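PDB 4RZL: restriction endonuclease LpnPI from Legionella pneumophila subsp. pneumophila str. Philadelphia 1, which recognises modified cytosine in DNA through this N-terminal, SRA-like domain and probably cleaves the DNA with a separate nuclease domain. Local coordinates for residues L22-A36 and Y138-G151. Residues are numbered along the deposited sequence; the frame is centred on the assembly and turned at random.
Sequences LIIDAVYEGGSSGNA and YPTASSSRSVQFKG
Glu29 turns its carboxylate over the 140-146 loop, where OE2 accepts two hydroxyl protons: Thr140 OG1 comes in on the anti side at 2.9 Å, and Ser142 OG from above the carboxylate plane at 2.7 Å. Backbone bonds both ways between Thr140 and Ser143 close the loop. Gly30 N donates to Ser146 OG, and Ser143 OG donates to Gly31 O (3.1 Å) while accepting from Arg145 N, an ST turn; Gly30, lacking a side chain, leaves room for Ser143 OG and Arg145 CB. Here strand 27-28 pairs antiparallel with strand 147-155 in the mixed sheet of the DNA-recognition domain, Tyr28 and Val147 forming the hydrogen-bonded pair. Val27 sends CG2 over the Tyr138 ring, a CH-pi contact 3.7 Å from the centroid. Phe149, its CG anti to the backbone N (chi1 178°), takes Leu22 CB over one ring face in a CH-pi contact, Gly151 N over the opposite face, and the type II turn of Ile23-Ala26 at its edge. Lys150 NZ forms a salt bridge with Asp25 OD1 at 2.9 Å, approaching from above the carboxylate plane, and donates to Gln148 OE1, while Gln148 NE2 bonds Asp25 O. Outside the two segments, Phe135 meets Phe149, and Tyr12 stacks on Tyr28, whose OH bonds Asp21 O.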
ATOM      1  N   LEU A  22       7.998 -10.126   5.158  1.00 14.36           N
ATOM      2  CA  LEU A  22       8.031  -8.891   4.370  1.00 17.76           C
ATOM      3  C   LEU A  22       9.086  -7.923   4.925  1.00 17.08           C
ATOM      4  O   LEU A  22       8.964  -7.410   6.039  1.00 17.07           O
ATOM      5  CB  LEU A  22       6.650  -8.218   4.333  1.00 12.84           C
ATOM      6  CG  LEU A  22       5.648  -8.892   3.381  1.00 15.53           C
ATOM      7  CD1 LEU A  22       4.237  -8.309   3.560  1.00 11.51           C
ATOM      8  CD2 LEU A  22       6.134  -8.740   1.938  1.00 11.60           C
ATOM      9  N   ILE A  23      10.118  -7.682   4.128  1.00 11.73           N
ATOM     10  CA  ILE A  23      11.281  -6.892   4.538  1.00 14.94           C
ATOM     11  C   ILE A  23      11.407  -5.616   3.706  1.00 14.48           C
ATOM     12  O   ILE A  23      11.296  -5.668   2.484  1.00 16.79           O
ATOM     13  CB  ILE A  23      12.572  -7.723   4.403  1.00 16.08           C
ATOM     14  CG1 ILE A  23      12.553  -8.869   5.422  1.00 17.96           C
ATOM     15  CG2 ILE A  23      13.824  -6.847   4.611  1.00 14.43           C
ATOM     16  CD1 ILE A  23      13.708  -9.827   5.289  1.00 29.83           C
ATOM     17  N   ILE A  24      11.630  -4.487   4.375  1.00 14.05           N
ATOM     18  CA  ILE A  24      11.763  -3.191   3.711  1.00 13.49           C
ATOM     19  C   ILE A  24      12.713  -3.265   2.520  1.00 17.80           C
ATOM     20  O   ILE A  24      13.873  -3.666   2.655  1.00 13.37           O
ATOM     21  CB  ILE A  24      12.253  -2.097   4.682  1.00 13.42           C
ATOM     22  CG1 ILE A  24      11.126  -1.685   5.633  1.00 11.70           C
ATOM     23  CG2 ILE A  24      12.775  -0.881   3.903  1.00 11.10           C
ATOM     24  CD1 ILE A  24       9.952  -1.004   4.936  1.00 11.07           C
ATOM     25  N   ASP A  25      12.161  -2.935   1.353  1.00 11.78           N
ATOM     26  CA  ASP A  25      12.859  -2.859   0.068  1.00 13.36           C
ATOM     27  C   ASP A  25      13.428  -4.183  -0.440  1.00 15.59           C
ATOM     28  O   ASP A  25      14.210  -4.199  -1.386  1.00 14.53           O
ATOM     29  CB  ASP A  25      13.953  -1.797   0.127  1.00 16.13           C
ATOM     30  CG  ASP A  25      13.379  -0.389   0.215  1.00 23.00           C
ATOM     31  OD1 ASP A  25      12.175  -0.224  -0.102  1.00 15.08           O
ATOM     32  OD2 ASP A  25      14.120   0.547   0.581  1.00 15.99           O
ATOM     33  N   ALA A  26      13.013  -5.292   0.158  1.00 11.19           N
ATOM     34  CA  ALA A  26      13.347  -6.600  -0.390  1.00 14.61           C
ATOM     35  C   ALA A  26      12.516  -6.816  -1.658  1.00 17.36           C
ATOM     36  O   ALA A  26      11.438  -6.243  -1.792  1.00 12.00           O
ATOM     37  CB  ALA A  26      13.088  -7.703   0.626  1.00 13.07           C
ATOM     38  N   VAL A  27      13.020  -7.631  -2.577  1.00 13.83           N
ATOM     39  CA  VAL A  27      12.350  -7.893  -3.851  1.00 15.51           C
ATOM     40  C   VAL A  27      11.753  -9.295  -3.854  1.00 19.67           C
ATOM     41  O   VAL A  27      12.372 -10.251  -3.378  1.00 16.43           O
ATOM     42  CB  VAL A  27      13.333  -7.724  -5.033  1.00 16.31           C
ATOM     43  CG1 VAL A  27      12.779  -8.324  -6.319  1.00 16.46           C
ATOM     44  CG2 VAL A  27      13.695  -6.237  -5.219  1.00 17.06           C
ATOM     45  N   TYR A  28      10.528  -9.399  -4.352  1.00 13.79           N
ATOM     46  CA  TYR A  28       9.799 -10.658  -4.353  1.00 16.90           C
ATOM     47  C   TYR A  28       9.445 -11.020  -5.788  1.00 18.53           C
ATOM     48  O   TYR A  28       8.657 -10.349  -6.426  1.00 17.57           O
ATOM     49  CB  TYR A  28       8.551 -10.553  -3.472  1.00 20.50           C
ATOM     50  CG  TYR A  28       8.922 -10.234  -2.041  1.00 17.99           C
ATOM     51  CD1 TYR A  28       9.155  -8.927  -1.636  1.00 10.64           C
ATOM     52  CD2 TYR A  28       9.101 -11.257  -1.108  1.00 15.65           C
ATOM     53  CE1 TYR A  28       9.531  -8.635  -0.320  1.00 15.42           C
ATOM     54  CE2 TYR A  28       9.470 -10.982   0.197  1.00 18.60           C
ATOM     55  CZ  TYR A  28       9.684  -9.670   0.590  1.00 18.07           C
ATOM     56  OH  TYR A  28      10.057  -9.411   1.895  1.00 18.01           O
ATOM     57  N   GLU A  29      10.061 -12.083  -6.287  1.00 18.50           N
ATOM     58  CA  GLU A  29       9.965 -12.433  -7.700  1.00 18.60           C
ATOM     59  C   GLU A  29       8.639 -13.078  -8.054  1.00 15.87           C
ATOM     60  O   GLU A  29       8.124 -13.921  -7.319  1.00 20.43           O
ATOM     61  CB  GLU A  29      11.123 -13.348  -8.078  1.00 19.03           C
ATOM     62  CG  GLU A  29      12.453 -12.616  -8.026  1.00 28.66           C
ATOM     63  CD  GLU A  29      13.562 -13.358  -8.730  1.00 38.42           C
ATOM     64  OE1 GLU A  29      13.911 -14.471  -8.278  1.00 43.44           O
ATOM     65  OE2 GLU A  29      14.067 -12.833  -9.744  1.00 37.08           O
ATOM     66  N   GLY A  30       8.089 -12.665  -9.188  1.00 21.26           N
ATOM     67  CA  GLY A  30       6.861 -13.236  -9.709  1.00 21.92           C
ATOM     68  C   GLY A  30       7.076 -14.542 -10.468  1.00 28.06           C
ATOM     69  O   GLY A  30       8.212 -14.982 -10.673  1.00 22.23           O
ATOM     70  N   GLY A  31       5.981 -15.172 -10.878  1.00 28.25           N
ATOM     71  CA  GLY A  31       6.059 -16.433 -11.590  1.00 36.23           C
ATOM     72  C   GLY A  31       6.435 -16.277 -13.054  1.00 40.74           C
ATOM     73  O   GLY A  31       6.668 -15.161 -13.543  1.00 36.14           O
ATOM     74  N   SER A  32       6.484 -17.408 -13.754  1.00 55.90           N
ATOM     75  CA  SER A  32       6.923 -17.458 -15.144  1.00 54.83           C
ATOM     76  C   SER A  32       5.916 -18.179 -16.046  1.00 65.32           C
ATOM     77  O   SER A  32       6.149 -18.332 -17.245  1.00 58.76           O
ATOM     78  CB  SER A  32       8.281 -18.145 -15.232  1.00 55.09           C
ATOM     79  OG  SER A  32       8.244 -19.388 -14.547  1.00 58.41           O
ATOM     80  N   SER A  33       4.801 -18.618 -15.459  1.00 68.44           N
ATOM     81  CA  SER A  33       3.752 -19.343 -16.184  1.00 61.30           C
ATOM     82  C   SER A  33       3.118 -18.493 -17.284  1.00 62.20           C
ATOM     83  O   SER A  33       2.506 -19.017 -18.211  1.00 76.88           O
ATOM     84  CB  SER A  33       2.657 -19.813 -15.220  1.00 59.05           C
ATOM     85  OG  SER A  33       3.144 -20.774 -14.299  1.00 62.31           O
ATOM     86  N   GLY A  34       3.256 -17.178 -17.161  1.00 65.66           N
ATOM     87  CA  GLY A  34       2.661 -16.245 -18.101  1.00 64.03           C
ATOM     88  C   GLY A  34       1.271 -15.805 -17.677  1.00 63.42           C
ATOM     89  O   GLY A  34       0.827 -14.712 -18.029  1.00 65.32           O
ATOM     90  N   ASN A  35       0.594 -16.650 -16.902  1.00 61.00           N
ATOM     91  CA  ASN A  35      -0.769 -16.376 -16.440  1.00 53.91           C
ATOM     92  C   ASN A  35      -0.891 -15.548 -15.138  1.00 59.77           C
ATOM     93  O   ASN A  35       0.092 -14.975 -14.658  1.00 55.35           O
ATOM     94  CB  ASN A  35      -1.527 -17.715 -16.334  1.00 52.61           C
ATOM     95  CG  ASN A  35      -1.048 -18.599 -15.188  1.00 56.94           C
ATOM     96  OD1 ASN A  35      -0.372 -18.156 -14.260  1.00 67.45           O
ATOM     97  ND2 ASN A  35      -1.395 -19.879 -15.265  1.00 54.28           N
ATOM     98  N   ALA A  36      -2.102 -15.486 -14.583  1.00 44.99           N
ATOM     99  CA  ALA A  36      -2.391 -14.604 -13.450  1.00 41.29           C
ATOM    100  C   ALA A  36      -1.738 -15.049 -12.141  1.00 47.36           C
ATOM    101  O   ALA A  36      -1.355 -14.215 -11.322  1.00 36.05           O
ATOM    102  CB  ALA A  36      -3.901 -14.473 -13.256  1.00 32.02           C
ATOM    103  N   TYR A 138       8.877  -4.135  -9.599  1.00 17.75           N
ATOM    104  CA  TYR A 138      10.335  -4.127  -9.626  1.00 18.69           C
ATOM    105  C   TYR A 138      10.809  -5.278 -10.499  1.00 20.90           C
ATOM    106  O   TYR A 138      11.078  -6.366  -9.986  1.00 25.11           O
ATOM    107  CB  TYR A 138      10.895  -4.258  -8.205  1.00 19.59           C
ATOM    108  CG  TYR A 138      12.374  -3.940  -8.049  1.00 21.49           C
ATOM    109  CD1 TYR A 138      13.351  -4.798  -8.554  1.00 23.31           C
ATOM    110  CD2 TYR A 138      12.792  -2.816  -7.350  1.00 24.19           C
ATOM    111  CE1 TYR A 138      14.692  -4.527  -8.399  1.00 21.39           C
ATOM    112  CE2 TYR A 138      14.138  -2.535  -7.188  1.00 24.22           C
ATOM    113  CZ  TYR A 138      15.083  -3.394  -7.712  1.00 26.61           C
ATOM    114  OH  TYR A 138      16.420  -3.121  -7.547  1.00 34.20           O
ATOM    115  N   PRO A 139      10.873  -5.061 -11.821  1.00 24.23           N
ATOM    116  CA  PRO A 139      11.192  -6.153 -12.747  1.00 23.80           C
ATOM    117  C   PRO A 139      12.546  -6.786 -12.457  1.00 23.71           C
ATOM    118  O   PRO A 139      13.492  -6.064 -12.158  1.00 25.45           O
ATOM    119  CB  PRO A 139      11.199  -5.461 -14.121  1.00 28.86           C
ATOM    120  CG  PRO A 139      10.335  -4.262 -13.940  1.00 28.50           C
ATOM    121  CD  PRO A 139      10.606  -3.800 -12.531  1.00 24.32           C
ATOM    122  N   THR A 140      12.603  -8.117 -12.484  1.00 25.71           N
ATOM    123  CA  THR A 140      13.857  -8.859 -12.406  1.00 26.72           C
ATOM    124  C   THR A 140      14.052  -9.671 -13.688  1.00 29.87           C
ATOM    125  O   THR A 140      13.139  -9.765 -14.500  1.00 25.19           O
ATOM    126  CB  THR A 140      13.880  -9.812 -11.203  1.00 21.97           C
ATOM    127  OG1 THR A 140      12.788 -10.725 -11.321  1.00 28.98           O
ATOM    128  CG2 THR A 140      13.731  -9.040  -9.900  1.00 21.09           C
ATOM    129  N   ALA A 141      15.210 -10.308 -13.835  1.00 30.80           N
ATOM    130  CA  ALA A 141      15.502 -11.084 -15.038  1.00 36.07           C
ATOM    131  C   ALA A 141      14.521 -12.227 -15.206  1.00 36.68           C
ATOM    132  O   ALA A 141      14.081 -12.514 -16.313  1.00 34.44           O
ATOM    133  CB  ALA A 141      16.922 -11.618 -15.000  1.00 31.09           C
ATOM    134  N   SER A 142      14.162 -12.872 -14.104  1.00 34.77           N
ATOM    135  CA  SER A 142      13.317 -14.057 -14.187  1.00 36.42           C
ATOM    136  C   SER A 142      11.840 -13.738 -14.378  1.00 33.41           C
ATOM    137  O   SER A 142      11.065 -14.617 -14.763  1.00 35.86           O
ATOM    138  CB  SER A 142      13.476 -14.907 -12.926  1.00 39.92           C
ATOM    139  OG  SER A 142      12.965 -14.223 -11.793  1.00 50.89           O
ATOM    140  N   SER A 143      11.444 -12.496 -14.104  1.00 32.21           N
ATOM    141  CA  SER A 143      10.022 -12.139 -14.131  1.00 29.21           C
ATOM    142  C   SER A 143       9.799 -10.637 -14.185  1.00 31.17           C
ATOM    143  O   SER A 143      10.447  -9.863 -13.478  1.00 31.53           O
ATOM    144  CB  SER A 143       9.306 -12.712 -12.900  1.00 28.80           C
ATOM    145  OG  SER A 143       7.929 -12.368 -12.883  1.00 29.40           O
ATOM    146  N   SER A 144       8.825 -10.234 -14.986  1.00 33.43           N
ATOM    147  CA  SER A 144       8.480  -8.832 -15.109  1.00 33.75           C
ATOM    148  C   SER A 144       7.392  -8.495 -14.104  1.00 30.16           C
ATOM    149  O   SER A 144       6.988  -7.338 -13.982  1.00 38.19           O
ATOM    150  CB  SER A 144       8.010  -8.512 -16.528  1.00 40.46           C
ATOM    151  OG  SER A 144       6.851  -9.263 -16.845  1.00 49.72           O
ATOM    152  N   ARG A 145       6.913  -9.516 -13.395  1.00 24.17           N
ATOM    153  CA  ARG A 145       5.856  -9.336 -12.405  1.00 26.22           C
ATOM    154  C   ARG A 145       6.427  -9.221 -10.992  1.00 27.58           C
ATOM    155  O   ARG A 145       5.680  -9.155 -10.020  1.00 25.44           O
ATOM    156  CB  ARG A 145       4.876 -10.513 -12.449  1.00 29.07           C
ATOM    157  CG  ARG A 145       4.276 -10.763 -13.828  1.00 47.61           C
ATOM    158  CD  ARG A 145       3.138  -9.818 -14.133  1.00 48.30           C
ATOM    159  NE  ARG A 145       1.931 -10.182 -13.397  1.00 63.71           N
ATOM    160  CZ  ARG A 145       1.064 -11.117 -13.785  1.00 64.87           C
ATOM    161  NH1 ARG A 145       1.261 -11.798 -14.914  1.00 48.40           N
ATOM    162  NH2 ARG A 145      -0.009 -11.372 -13.043  1.00 45.99           N
ATOM    163  N   SER A 146       7.747  -9.188 -10.879  1.00 21.58           N
ATOM    164  CA  SER A 146       8.390  -9.074  -9.564  1.00 26.66           C
ATOM    165  C   SER A 146       8.061  -7.742  -8.888  1.00 22.01           C
ATOM    166  O   SER A 146       7.882  -6.724  -9.568  1.00 22.36           O
ATOM    167  CB  SER A 146       9.905  -9.237  -9.703  1.00 22.41           C
ATOM    168  OG  SER A 146      10.209 -10.476 -10.312  1.00 23.80           O
ATOM    169  N   VAL A 147       7.979  -7.752  -7.556  1.00 21.68           N
ATOM    170  CA  VAL A 147       7.656  -6.543  -6.800  1.00 19.29           C
ATOM    171  C   VAL A 147       8.648  -6.270  -5.662  1.00 21.90           C
ATOM    172  O   VAL A 147       9.426  -7.138  -5.267  1.00 16.80           O
ATOM    173  CB  VAL A 147       6.229  -6.608  -6.181  1.00 21.92           C
ATOM    174  CG1 VAL A 147       5.187  -6.822  -7.267  1.00 24.47           C
ATOM    175  CG2 VAL A 147       6.130  -7.699  -5.093  1.00 11.37           C
ATOM    176  N   GLN A 148       8.614  -5.045  -5.151  1.00 18.34           N
ATOM    177  CA  GLN A 148       9.422  -4.656  -4.011  1.00 13.88           C
ATOM    178  C   GLN A 148       8.501  -4.148  -2.909  1.00 12.00           C
ATOM    179  O   GLN A 148       7.599  -3.362  -3.178  1.00 14.00           O
ATOM    180  CB  GLN A 148      10.433  -3.591  -4.419  1.00 12.28           C
ATOM    181  CG  GLN A 148      11.302  -3.073  -3.272  1.00 15.77           C
ATOM    182  CD  GLN A 148      12.236  -1.953  -3.703  1.00 19.19           C
ATOM    183  OE1 GLN A 148      11.811  -0.983  -4.330  1.00 15.49           O
ATOM    184  NE2 GLN A 148      13.526  -2.104  -3.401  1.00 15.54           N
ATOM    185  N   PHE A 149       8.701  -4.629  -1.688  1.00 10.38           N
ATOM    186  CA  PHE A 149       7.954  -4.158  -0.520  1.00 10.95           C
ATOM    187  C   PHE A 149       8.516  -2.808  -0.046  1.00 17.02           C
ATOM    188  O   PHE A 149       9.715  -2.682   0.216  1.00 17.80           O
ATOM    189  CB  PHE A 149       8.023  -5.211   0.586  1.00 14.70           C
ATOM    190  CG  PHE A 149       7.323  -4.825   1.865  1.00 11.67           C
ATOM    191  CD1 PHE A 149       5.951  -4.611   1.893  1.00 12.98           C
ATOM    192  CD2 PHE A 149       8.043  -4.715   3.053  1.00 11.34           C
ATOM    193  CE1 PHE A 149       5.298  -4.258   3.085  1.00 12.47           C
ATOM    194  CE2 PHE A 149       7.400  -4.378   4.255  1.00 12.55           C
ATOM    195  CZ  PHE A 149       6.022  -4.148   4.264  1.00 13.82           C
ATOM    196  N   LYS A 150       7.664  -1.793   0.051  1.00 15.60           N
ATOM    197  CA  LYS A 150       8.133  -0.455   0.429  1.00 14.90           C
ATOM    198  C   LYS A 150       7.780  -0.087   1.873  1.00 16.50           C
ATOM    199  O   LYS A 150       8.226   0.937   2.366  1.00 15.56           O
ATOM    200  CB  LYS A 150       7.558   0.601  -0.512  1.00 10.20           C
ATOM    201  CG  LYS A 150       7.770   0.297  -2.003  1.00 10.57           C
ATOM    202  CD  LYS A 150       9.238   0.080  -2.313  1.00 13.80           C
ATOM    203  CE  LYS A 150      10.027   1.396  -2.287  1.00 14.73           C
ATOM    204  NZ  LYS A 150      11.501   1.186  -2.529  1.00 17.02           N
ATOM    205  N   GLY A 151       6.960  -0.904   2.529  1.00 11.22           N
ATOM    206  CA  GLY A 151       6.662  -0.709   3.943  1.00 17.60           C
ATOM    207  C   GLY A 151       5.204  -0.798   4.367  1.00 13.97           C
ATOM    208  O   GLY A 151       4.301  -0.929   3.530  1.00 14.89           O
TER
HETATM  209  O   HOH W   1      15.974 -12.712 -11.678  1.00 34.53           O
HETATM  210  O   HOH W   2      10.575 -16.528 -11.376  1.00 38.70           O